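Local coordinates for putative NADPH-dependent oxidoreductase (Desulfitobacterium hafniense DCB-2, PDB 3DB2), which probably catalyses an NAD(P)-dependent oxidation or reduction, as a two-domain enzyme with an N-terminal Rossmann fold, on a substrate that is not established, at residues 11-16 / 41-46; 51-56 / 62-67; 177-182 / 217-222; 337-340 / 344-347. All coordinates share one frame; numbering follows the deposited sequence. Where two conformers were deposited one is given.

Interaction 1 of 4, residues 11-16 / 41-46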
loop_
_atom_site.group_PDB
_atom_site.type_symbol
_atom_site.label_atom_id
_atom_site.label_comp_id
_atom_site.label_asym_id
_atom_site.label_seq_id
_atom_site.Cartn_x
_atom_site.Cartn_y
_atom_site.Cartn_z
ATOM N N ILE C 11 -37.153 3.028 4.550
ATOM C CA ILE C 11 -37.129 2.497 5.901
ATOM C C ILE C 11 -35.817 2.819 6.597
ATOM O O ILE C 11 -34.740 2.396 6.172
ATOM C CB ILE C 11 -37.432 0.988 5.869
ATOM C CG1 ILE C 11 -38.865 0.722 5.401
ATOM C CG2 ILE C 11 -37.168 0.368 7.220
ATOM C CD1 ILE C 11 -39.089 -0.666 4.860
ATOM N N GLY C 12 -35.915 3.597 7.679
ATOM C CA GLY C 12 -34.727 3.995 8.445
ATOM C C GLY C 12 -34.449 5.434 8.029
ATOM O O GLY C 12 -33.934 5.736 6.946
ATOM N N LEU C 13 -34.841 6.413 8.846
ATOM C CA LEU C 13 -34.819 7.777 8.282
ATOM C C LEU C 13 -33.784 8.645 8.981
ATOM O O LEU C 13 -34.056 9.778 9.386
ATOM C CB LEU C 13 -36.228 8.330 8.356
ATOM C CG LEU C 13 -37.313 7.438 7.742
ATOM C CD1 LEU C 13 -38.675 8.074 7.938
ATOM C CD2 LEU C 13 -37.048 7.205 6.266
ATOM N N GLY C 14 -32.575 8.111 9.117
ATOM C CA GLY C 14 -31.379 8.825 9.498
ATOM C C GLY C 14 -30.813 9.676 8.380
ATOM O O GLY C 14 -31.340 9.924 7.308
ATOM N N ARG C 15 -29.635 10.213 8.616
ATOM C CA ARG C 15 -28.864 11.042 7.711
ATOM C C ARG C 15 -28.766 10.416 6.330
ATOM O O ARG C 15 -29.130 11.038 5.347
ATOM C CB ARG C 15 -27.456 11.227 8.327
ATOM N N TRP C 16 -28.263 9.189 6.266
ATOM C CA TRP C 16 -28.026 8.525 4.989
ATOM C C TRP C 16 -29.330 8.352 4.237
ATOM O O TRP C 16 -29.342 8.444 3.009
ATOM C CB TRP C 16 -27.297 7.176 5.195
ATOM C CG TRP C 16 -26.832 6.682 3.848
ATOM C CD1 TRP C 16 -27.264 5.552 3.211
ATOM C CD2 TRP C 16 -25.862 7.309 2.993
ATOM N NE1 TRP C 16 -26.616 5.438 2.005
ATOM C CE2 TRP C 16 -25.753 6.501 1.853
ATOM C CE3 TRP C 16 -25.078 8.470 3.089
ATOM C CZ2 TRP C 16 -24.886 6.822 0.807
ATOM C CZ3 TRP C 16 -24.212 8.798 2.053
ATOM C CH2 TRP C 16 -24.141 7.958 0.935
ATOM N N ASP C 41 -41.379 11.606 14.873
ATOM C CA ASP C 41 -40.717 12.822 14.434
ATOM C C ASP C 41 -39.830 12.522 13.227
ATOM O O ASP C 41 -39.818 13.275 12.252
ATOM C CB ASP C 41 -39.928 13.358 15.623
ATOM C CG ASP C 41 -40.832 14.116 16.590
ATOM O OD1 ASP C 41 -42.003 14.399 16.246
ATOM O OD2 ASP C 41 -40.371 14.428 17.703
ATOM N N LYS C 42 -39.087 11.413 13.291
ATOM C CA LYS C 42 -38.246 11.072 12.129
ATOM C C LYS C 42 -39.134 10.904 10.909
ATOM O O LYS C 42 -38.808 11.302 9.786
ATOM C CB LYS C 42 -37.406 9.851 12.448
ATOM C CG LYS C 42 -35.965 10.121 12.841
ATOM C CD LYS C 42 -35.344 8.937 13.543
ATOM C CE LYS C 42 -34.156 9.281 14.413
ATOM N NZ LYS C 42 -33.419 8.050 14.833
ATOM N N ARG C 43 -40.323 10.312 11.056
ATOM C CA ARG C 43 -41.163 10.140 9.871
ATOM C C ARG C 43 -41.743 11.492 9.483
ATOM O O ARG C 43 -41.957 11.783 8.308
ATOM C CB ARG C 43 -42.290 9.148 10.106
ATOM C CG ARG C 43 -41.813 7.744 10.446
ATOM C CD ARG C 43 -41.851 7.461 11.933
ATOM N NE ARG C 43 -43.211 7.468 12.469
ATOM C CZ ARG C 43 -43.779 6.651 13.328
ATOM N NH1 ARG C 43 -43.142 5.628 13.867
ATOM N NH2 ARG C 43 -45.048 6.897 13.651
ATOM N N GLU C 44 -41.989 12.323 10.492
ATOM C CA GLU C 44 -42.488 13.680 10.273
ATOM C C GLU C 44 -41.666 14.432 9.230
ATOM O O GLU C 44 -42.146 14.863 8.183
ATOM C CB GLU C 44 -42.399 14.443 11.603
ATOM C CG GLU C 44 -43.364 13.935 12.655
ATOM C CD GLU C 44 -44.826 14.033 12.265
ATOM O OE1 GLU C 44 -45.678 14.116 13.189
ATOM O OE2 GLU C 44 -45.153 14.027 11.058
ATOM N N LYS C 45 -40.413 14.622 9.574
ATOM C CA LYS C 45 -39.443 15.432 8.838
ATOM C C LYS C 45 -39.291 14.869 7.438
ATOM O O LYS C 45 -39.409 15.537 6.412
ATOM C CB LYS C 45 -38.171 15.399 9.666
ATOM C CG LYS C 45 -37.037 16.238 9.139
ATOM C CD LYS C 45 -36.036 16.551 10.239
ATOM C CE LYS C 45 -34.704 16.992 9.640
ATOM N NZ LYS C 45 -34.876 17.924 8.488
ATOM N N PHE C 46 -39.041 13.558 7.343
ATOM C CA PHE C 46 -38.747 12.963 6.032
ATOM C C PHE C 46 -39.902 13.129 5.071
ATOM O O PHE C 46 -39.811 13.626 3.935
ATOM C CB PHE C 46 -38.377 11.492 6.289
ATOM C CG PHE C 46 -37.805 10.800 5.058
ATOM C CD1 PHE C 46 -38.654 10.173 4.174
ATOM C CD2 PHE C 46 -36.440 10.802 4.813
ATOM C CE1 PHE C 46 -38.197 9.538 3.032
ATOM C CE2 PHE C 46 -35.963 10.174 3.671
ATOM C CZ PHE C 46 -36.833 9.561 2.788
HETATM O O HOH W 1 -35.799 11.838 9.738
#

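Interaction 2 of 4, residues 51-56 / 62-67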
loop_
_atom_site.group_PDB
_atom_site.type_symbol
_atom_site.label_atom_id
_atom_site.label_comp_id
_atom_site.label_asym_id
_atom_site.label_seq_id
_atom_site.Cartn_x
_atom_site.Cartn_y
_atom_site.Cartn_z
ATOM N N ASN C 51 -42.140 14.881 0.674
ATOM C CA ASN C 51 -43.560 14.801 0.335
ATOM C C ASN C 51 -44.079 13.413 -0.022
ATOM O O ASN C 51 -44.618 13.104 -1.088
ATOM C CB ASN C 51 -43.888 15.719 -0.854
ATOM C CG ASN C 51 -45.251 16.334 -0.498
ATOM O OD1 ASN C 51 -45.325 16.986 0.548
ATOM N ND2 ASN C 51 -46.237 16.086 -1.343
ATOM N N CYS C 52 -43.937 12.477 0.903
ATOM C CA CYS C 52 -44.576 11.166 0.708
ATOM C C CYS C 52 -45.447 10.921 1.938
ATOM O O CYS C 52 -45.565 11.875 2.727
ATOM C CB CYS C 52 -43.504 10.112 0.519
ATOM S SG CYS C 52 -42.214 10.114 1.789
ATOM N N ALA C 53 -45.999 9.722 2.082
ATOM C CA ALA C 53 -46.676 9.312 3.289
ATOM C C ALA C 53 -45.656 8.878 4.342
ATOM O O ALA C 53 -44.469 8.669 4.127
ATOM C CB ALA C 53 -47.679 8.182 3.048
ATOM N N GLY C 54 -46.124 8.733 5.563
ATOM C CA GLY C 54 -45.388 8.150 6.674
ATOM C C GLY C 54 -46.285 7.051 7.248
ATOM O O GLY C 54 -47.515 7.161 7.282
ATOM N N ASP C 55 -45.695 5.954 7.697
ATOM C CA ASP C 55 -46.539 4.885 8.246
ATOM C C ASP C 55 -46.157 4.668 9.698
ATOM O O ASP C 55 -44.981 4.653 10.059
ATOM C CB ASP C 55 -46.376 3.665 7.359
ATOM C CG ASP C 55 -47.233 3.741 6.113
ATOM O OD1 ASP C 55 -48.444 3.939 6.283
ATOM O OD2 ASP C 55 -46.723 3.593 4.984
ATOM N N ALA C 56 -47.153 4.506 10.565
ATOM C CA ALA C 56 -46.919 4.311 11.989
ATOM C C ALA C 56 -46.307 2.944 12.281
ATOM O O ALA C 56 -45.600 2.776 13.276
ATOM C CB ALA C 56 -48.221 4.481 12.749
ATOM N N LEU C 62 -46.160 -2.132 4.625
ATOM C CA LEU C 62 -46.120 -3.294 3.734
ATOM C C LEU C 62 -47.464 -3.566 3.091
ATOM O O LEU C 62 -47.522 -4.199 2.030
ATOM C CB LEU C 62 -45.572 -4.463 4.543
ATOM C CG LEU C 62 -44.099 -4.326 4.951
ATOM C CD1 LEU C 62 -43.690 -5.388 5.956
ATOM C CD2 LEU C 62 -43.195 -4.389 3.716
ATOM N N ALA C 63 -48.521 -3.057 3.700
ATOM C CA ALA C 63 -49.878 -3.222 3.161
ATOM C C ALA C 63 -50.116 -2.364 1.929
ATOM O O ALA C 63 -51.071 -2.597 1.179
ATOM C CB ALA C 63 -50.938 -2.900 4.207
ATOM N N ARG C 64 -49.275 -1.380 1.656
ATOM C CA ARG C 64 -49.410 -0.616 0.429
ATOM C C ARG C 64 -48.969 -1.363 -0.821
ATOM O O ARG C 64 -47.828 -1.813 -0.937
ATOM C CB ARG C 64 -48.566 0.647 0.560
ATOM C CG ARG C 64 -48.769 1.408 1.863
ATOM C CD ARG C 64 -48.069 2.747 1.728
ATOM N NE ARG C 64 -48.484 3.702 2.733
ATOM C CZ ARG C 64 -49.265 4.759 2.630
ATOM N NH1 ARG C 64 -49.827 5.110 1.487
ATOM N NH2 ARG C 64 -49.478 5.473 3.736
ATOM N N GLU C 65 -49.875 -1.517 -1.781
ATOM C CA GLU C 65 -49.657 -2.319 -2.970
ATOM C C GLU C 65 -48.790 -1.564 -3.967
ATOM O O GLU C 65 -48.191 -2.169 -4.852
ATOM C CB GLU C 65 -51.022 -2.735 -3.545
ATOM C CG GLU C 65 -51.912 -3.399 -2.488
ATOM C CD GLU C 65 -52.710 -4.582 -3.000
ATOM O OE1 GLU C 65 -52.589 -4.922 -4.198
ATOM O OE2 GLU C 65 -53.474 -5.177 -2.193
ATOM N N ASP C 66 -48.698 -0.245 -3.822
ATOM C CA ASP C 66 -47.880 0.567 -4.708
ATOM C C ASP C 66 -46.467 0.676 -4.125
ATOM O O ASP C 66 -45.574 1.260 -4.734
ATOM C CB ASP C 66 -48.489 1.937 -5.006
ATOM C CG ASP C 66 -48.972 2.717 -3.809
ATOM O OD1 ASP C 66 -49.048 2.115 -2.721
ATOM O OD2 ASP C 66 -49.273 3.925 -3.978
ATOM N N VAL C 67 -46.225 0.086 -2.957
ATOM C CA VAL C 67 -44.814 -0.049 -2.543
ATOM C C VAL C 67 -44.266 -1.341 -3.156
ATOM O O VAL C 67 -44.668 -2.413 -2.719
ATOM C CB VAL C 67 -44.636 -0.029 -1.026
ATOM C CG1 VAL C 67 -43.253 -0.532 -0.621
ATOM C CG2 VAL C 67 -44.835 1.394 -0.539
#

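Interaction 3 of 4, residues 177-182 / 217-222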
loop_
_atom_site.group_PDB
_atom_site.type_symbol
_atom_site.label_atom_id
_atom_site.label_comp_id
_atom_site.label_asym_id
_atom_site.label_seq_id
_atom_site.Cartn_x
_atom_site.Cartn_y
_atom_site.Cartn_z
ATOM N N GLY C 177 -12.985 -1.997 13.023
ATOM C CA GLY C 177 -13.064 -0.543 13.013
ATOM C C GLY C 177 -13.346 0.019 11.632
ATOM O O GLY C 177 -14.412 -0.256 11.066
ATOM N N PRO C 178 -12.419 0.791 11.075
ATOM C CA PRO C 178 -12.614 1.333 9.734
ATOM C C PRO C 178 -12.697 0.211 8.702
ATOM O O PRO C 178 -13.192 0.430 7.582
ATOM C CB PRO C 178 -11.405 2.255 9.531
ATOM C CG PRO C 178 -10.348 1.656 10.420
ATOM C CD PRO C 178 -11.117 1.207 11.639
ATOM N N LEU C 179 -12.239 -0.988 9.034
ATOM C CA LEU C 179 -12.316 -2.059 8.016
ATOM C C LEU C 179 -13.734 -2.303 7.528
ATOM O O LEU C 179 -13.992 -2.537 6.339
ATOM C CB LEU C 179 -11.766 -3.330 8.630
ATOM C CG LEU C 179 -11.401 -4.510 7.754
ATOM C CD1 LEU C 179 -10.682 -4.034 6.501
ATOM C CD2 LEU C 179 -10.588 -5.487 8.588
ATOM N N THR C 180 -14.703 -2.244 8.460
ATOM C CA THR C 180 -16.106 -2.350 8.044
ATOM C C THR C 180 -16.617 -1.093 7.371
ATOM O O THR C 180 -17.035 -1.122 6.213
ATOM C CB THR C 180 -16.989 -2.666 9.271
ATOM O OG1 THR C 180 -16.690 -3.980 9.765
ATOM C CG2 THR C 180 -18.446 -2.679 8.870
ATOM N N GLN C 181 -16.595 0.040 8.056
ATOM C CA GLN C 181 -17.222 1.269 7.611
ATOM C C GLN C 181 -16.598 1.799 6.320
ATOM O O GLN C 181 -17.315 2.313 5.460
ATOM C CB GLN C 181 -17.115 2.386 8.657
ATOM C CG GLN C 181 -18.030 2.349 9.843
ATOM C CD GLN C 181 -19.119 1.293 9.759
ATOM O OE1 GLN C 181 -20.218 1.538 9.255
ATOM N NE2 GLN C 181 -18.787 0.108 10.280
ATOM N N LEU C 182 -15.273 1.700 6.232
ATOM C CA LEU C 182 -14.522 2.224 5.098
ATOM C C LEU C 182 -14.116 1.054 4.210
ATOM O O LEU C 182 -14.295 1.095 2.993
ATOM C CB LEU C 182 -13.277 3.008 5.530
ATOM C CG LEU C 182 -13.471 4.179 6.493
ATOM C CD1 LEU C 182 -12.180 4.989 6.662
ATOM C CD2 LEU C 182 -14.600 5.074 6.016
ATOM N N ASN C 217 -5.673 -0.646 10.224
ATOM C CA ASN C 217 -5.450 -1.936 9.648
ATOM C C ASN C 217 -4.564 -1.790 8.376
ATOM O O ASN C 217 -4.688 -0.798 7.679
ATOM C CB ASN C 217 -6.672 -2.706 9.183
ATOM C CG ASN C 217 -7.706 -2.947 10.276
ATOM O OD1 ASN C 217 -7.563 -3.862 11.061
ATOM N ND2 ASN C 217 -8.715 -2.083 10.212
ATOM N N GLN C 218 -3.755 -2.808 8.168
ATOM C CA GLN C 218 -3.142 -3.059 6.864
ATOM C C GLN C 218 -3.441 -4.532 6.552
ATOM O O GLN C 218 -3.077 -5.414 7.310
ATOM C CB GLN C 218 -1.675 -2.747 6.886
ATOM C CG GLN C 218 -1.447 -1.239 6.930
ATOM C CD GLN C 218 -0.009 -0.812 6.781
ATOM O OE1 GLN C 218 0.859 -1.383 7.450
ATOM N NE2 GLN C 218 0.300 0.158 5.929
ATOM N N THR C 219 -4.076 -4.752 5.407
ATOM C CA THR C 219 -4.584 -6.067 5.056
ATOM C C THR C 219 -3.987 -6.495 3.707
ATOM O O THR C 219 -4.048 -5.643 2.801
ATOM C CB THR C 219 -6.116 -6.062 4.916
ATOM O OG1 THR C 219 -6.644 -5.488 6.111
ATOM C CG2 THR C 219 -6.615 -7.484 4.763
ATOM N N LEU C 220 -3.500 -7.719 3.676
ATOM C CA LEU C 220 -3.097 -8.341 2.417
ATOM C C LEU C 220 -4.156 -9.370 1.991
ATOM O O LEU C 220 -4.720 -10.112 2.779
ATOM C CB LEU C 220 -1.749 -9.029 2.531
ATOM C CG LEU C 220 -0.589 -8.128 2.934
ATOM C CD1 LEU C 220 0.710 -8.942 2.875
ATOM C CD2 LEU C 220 -0.502 -6.879 2.080
ATOM N N LEU C 221 -4.392 -9.413 0.701
ATOM C CA LEU C 221 -5.292 -10.315 0.018
ATOM C C LEU C 221 -4.572 -11.055 -1.104
ATOM O O LEU C 221 -3.748 -10.497 -1.816
ATOM C CB LEU C 221 -6.483 -9.542 -0.562
ATOM C CG LEU C 221 -7.076 -8.467 0.361
ATOM C CD1 LEU C 221 -7.402 -7.208 -0.423
ATOM C CD2 LEU C 221 -8.310 -9.000 1.055
ATOM N N GLU C 222 -4.884 -12.330 -1.269
ATOM C CA GLU C 222 -4.511 -13.098 -2.460
ATOM C C GLU C 222 -5.817 -13.531 -3.126
ATOM O O GLU C 222 -6.693 -14.030 -2.397
ATOM C CB GLU C 222 -3.692 -14.335 -2.190
ATOM C CG GLU C 222 -2.274 -14.067 -1.747
ATOM C CD GLU C 222 -1.392 -15.290 -1.984
ATOM O OE1 GLU C 222 -1.757 -16.400 -1.561
ATOM O OE2 GLU C 222 -0.319 -15.118 -2.590
#

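Interaction 4 of 4, residues 337-340 / 344-347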
loop_
_atom_site.group_PDB
_atom_site.type_symbol
_atom_site.label_atom_id
_atom_site.label_comp_id
_atom_site.label_asym_id
_atom_site.label_seq_id
_atom_site.Cartn_x
_atom_site.Cartn_y
_atom_site.Cartn_z
ATOM N N ALA C 337 -10.260 -11.040 8.024
ATOM C CA ALA C 337 -9.243 -10.101 8.502
ATOM C C ALA C 337 -9.252 -9.950 10.010
ATOM O O ALA C 337 -8.202 -9.914 10.647
ATOM C CB ALA C 337 -9.420 -8.737 7.839
ATOM N N VAL C 338 -10.425 -9.858 10.626
ATOM C CA VAL C 338 -10.470 -9.872 12.104
ATOM C C VAL C 338 -9.986 -11.187 12.689
ATOM O O VAL C 338 -9.241 -11.214 13.686
ATOM C CB VAL C 338 -11.901 -9.527 12.544
ATOM C CG1 VAL C 338 -12.067 -9.574 14.053
ATOM C CG2 VAL C 338 -12.242 -8.130 12.021
ATOM N N LYS C 339 -10.353 -12.303 12.060
ATOM C CA LYS C 339 -9.934 -13.626 12.492
ATOM C C LYS C 339 -8.395 -13.689 12.392
ATOM O O LYS C 339 -7.775 -14.289 13.274
ATOM C CB LYS C 339 -10.502 -14.761 11.667
ATOM C CG LYS C 339 -10.221 -16.124 12.276
ATOM C CD LYS C 339 -10.863 -17.277 11.526
ATOM C CE LYS C 339 -12.351 -17.413 11.779
ATOM N NZ LYS C 339 -12.690 -17.673 13.204
ATOM N N SER C 340 -7.886 -13.042 11.345
ATOM C CA SER C 340 -6.435 -13.097 11.078
ATOM C C SER C 340 -5.673 -12.405 12.199
ATOM O O SER C 340 -4.575 -12.798 12.609
ATOM C CB SER C 340 -6.101 -12.487 9.707
ATOM O OG SER C 340 -4.723 -12.299 9.495
ATOM N N LYS C 344 -3.421 -14.623 14.548
ATOM C CA LYS C 344 -2.109 -14.270 14.067
ATOM C C LYS C 344 -1.673 -15.170 12.913
ATOM O O LYS C 344 -0.619 -15.802 12.862
ATOM C CB LYS C 344 -1.111 -14.321 15.227
ATOM C CG LYS C 344 -1.414 -13.288 16.324
ATOM C CD LYS C 344 -0.313 -13.340 17.383
ATOM C CE LYS C 344 -0.631 -12.443 18.578
ATOM N NZ LYS C 344 0.439 -12.584 19.614
ATOM N N ARG C 345 -2.492 -15.228 11.866
ATOM C CA ARG C 345 -2.302 -16.150 10.771
ATOM C C ARG C 345 -3.127 -15.737 9.579
ATOM O O ARG C 345 -4.142 -15.064 9.785
ATOM C CB ARG C 345 -2.716 -17.575 11.187
ATOM C CG ARG C 345 -4.241 -17.731 11.373
ATOM C CD ARG C 345 -4.651 -19.082 11.892
ATOM N NE ARG C 345 -6.061 -19.383 11.946
ATOM C CZ ARG C 345 -6.901 -19.732 10.989
ATOM N NH1 ARG C 345 -6.483 -19.834 9.738
ATOM N NH2 ARG C 345 -8.194 -19.981 11.254
ATOM N N PRO C 346 -2.727 -16.118 8.374
ATOM C CA PRO C 346 -3.590 -15.932 7.204
ATOM C C PRO C 346 -4.826 -16.836 7.297
ATOM O O PRO C 346 -4.803 -17.929 7.877
ATOM C CB PRO C 346 -2.749 -16.394 6.022
ATOM C CG PRO C 346 -1.705 -17.256 6.626
ATOM C CD PRO C 346 -1.431 -16.699 8.004
ATOM N N VAL C 347 -5.910 -16.373 6.704
ATOM C CA VAL C 347 -7.217 -17.006 6.851
ATOM C C VAL C 347 -7.847 -17.146 5.483
ATOM O O VAL C 347 -7.915 -16.134 4.754
ATOM C CB VAL C 347 -8.149 -16.168 7.739
ATOM C CG1 VAL C 347 -9.548 -16.796 7.732
ATOM C CG2 VAL C 347 -7.579 -16.072 9.144
#

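Interaction 1 of 4, residues 11-16 / 41-46
L13 and F46 make the main apolar contact between the glycine-rich loop of a Rossmann fold and helix 40-50. The loop follows strand 6-11 and leads into helix 15-24; G12, G14 and A17 fit the GxGxxA pattern, consistent with the family's dinucleotide-binding turn. The backbone angles of G12 would jam a CB against the carbonyl oxygen of the residue before, and G14 takes the N-cap position.

The apolar part is a methyl-on-ring arrangement. L13 CD2 stands over the centre of the F46 ring, 3.8 Å from the centroid and 8° off the normal, a nearly axial CH-pi contact. The other methyl, L13 CD1, rests against the helix, 3.8 Å from F46 CB; it is equally close, 3.8 Å, to R43 CA. F46 has CG anti to its own N (chi1 -170°), which brings the ring over the leucine, the two side chains crossing at about a right angle. Y18 meets the same ring edge-to-face, and L32 and C35 of strand 30-36 also touch F46. A serine here would probably leave L13 CD2 without the face it rests on and open a gap between the loop, helix 40-50 and strand 30-36.

The polar part runs through water, since no direct hydrogen bond joins the segments. In the conformer given, R43 leads its guanidinium away, and NH1 bonds to S37 O. One water donates to both backbone carbonyls, 2.7 Å to L13 O and 3.1 Å to K42 O.

Interaction 2 of 4, residues 51-56 / 62-67
R64 and D55 meet in a two-pronged salt bridge. The guanidinium offers its NE and NH2 side, one nitrogen to each carboxylate oxygen: NE to OD2 at 2.9 Å (N-H...O 153°) and NH2 to OD1 at 3.1 Å. OD2 receives NE on its syn lone pair, whereas NH2 reaches OD1 on the syn side but 29° out of the carboxylate plane. This skew agrees with the 46° between the two planar groups. The extended R64 chain, straight from CG to NE, carries the charge across to the aspartate, which approaches from the opposite direction. OD2 also bonds to T34 OG1, a second partner that probably helps fix the carboxylate's rotation.

In the parallel Rossmann sheet, the short, weakly bonded strand 53-54 lies at one edge, beside 30-36, with A53 and D55 bonded through their backbones to V33 and C35. The bridge therefore ties this edge to the loop between helix 58-62 and strand 69-72, where R64 opens a type I turn closed by V67 N to R64 O at 3.2 Å.

Van der Waals contact comes from A53, whose CB lies over one face of the guanidinium, 3.3 Å from R64 NH2. T34 also packs against both A53 and R64.

Interaction 3 of 4, residues 177-182 / 217-222
The short helix 178-181 approaches the start of strand segment 217-222 with L179 CA and N217 CA 7.1 Å apart, a spacing bridged by side chains without any hydrogen bond between the two segments. G177 occupies the N-cap, with positive phi (64°), and T180 N bonds back to its carbonyl at 3.3 Å.

N217 carries the strand's half of the contact. Its ND2 lies 3.7 Å from L179 CB and 4.1 Å from P178 CG, so the amide nitrogen rests beside the aliphatic start of the helix. With N217 CG anti to its carbonyl carbon (chi1 -58°), the amide projects from the strand to meet these two residues. Both ends of the buried amide are satisfied: ND2 bonds to G176 O and T233 OG1, and OD1 accepts from N202 ND2. These bonds would probably restrain its rotation, although neither L179 nor P178 offers it a polar partner.

L179 crosses N217 at about a right angle. One branch, CD2, comes 4.2 Å from N217 CG, while CD1 lies 4.3 Å from T219 OG1, a loose approach; that hydroxyl is hydrogen-bonded to N202 OD1.

This is buried packing in the mixed-sheet domain, whose sequence belongs to the GFO/IDH/MocA C-terminal family. Strand 216-223 runs antiparallel between 228-234 and 197-205, and its L220 packs on L220 of the second subunit. L179 also touches L231 and T233 of strand 228-234 and V334 and A337 of helix 324-343, placing the short helix against both sheet and long helix.

Interaction 4 of 4, residues 337-340 / 344-347
S340 OG, in the last turn of the long helix, takes part in two hydrogen bonds: it donates to R345 O at 2.8 Å and is also bonded to the backbone N of N202. Its bond to R345 O arrives from above the carbonyl plane, 46° out of it. With OG anti to the backbone N (chi1 170°), the hydroxyl reaches the chain as it returns past the helix. R345 N, in turn, bonds to S340 O at 3.3 Å, in the carbonyl plane on a lone pair.

These bonds hold the C-terminal turn of helix 324-343, where K344 takes positive phi (50°) and the chain reverses into edge strand 347-348. V347 pairs through its backbone with V200 of strand 197-205. Without the hydroxyl, as with an alanine here, R345 O and the N202 amide would probably lose this shared partner, weakening the tie between helix end and sheet.

Apolar packing comes from V347: CG2 lies 3.7 Å from S340 CA, and CG1 is 4.0 Å from K339 CD. K339 and R345 run side by side, pointing the same way, with K339 CD 3.8 Å from R345 NH2. The guanidinium also forms salt bridges with E343 through NE and with E351 through NH2.

How the interactions relate
Interactions 1 and 2 belong to the Rossmann half, in consecutive elements: helix 40-50 leads into strand 53-54. Their centres are 14 Å apart and they touch, F46 CE1 lying 4.2 Å from C52 SG. Interactions 3 and 4 form a second cluster in the mixed-sheet half, centres 11 Å apart, joined where L179 CD2 meets A337 CB at 3.5 Å; N202 links them too, bonding to N217, T219 and S340. Both reach the second subunit. Between clusters, interactions 1 and 3 come within about 10 Å at their nearest atoms, while interactions 2 and 4 have centres about 45 Å apart. Interaction 1 alone includes the probable dinucleotide-binding loop.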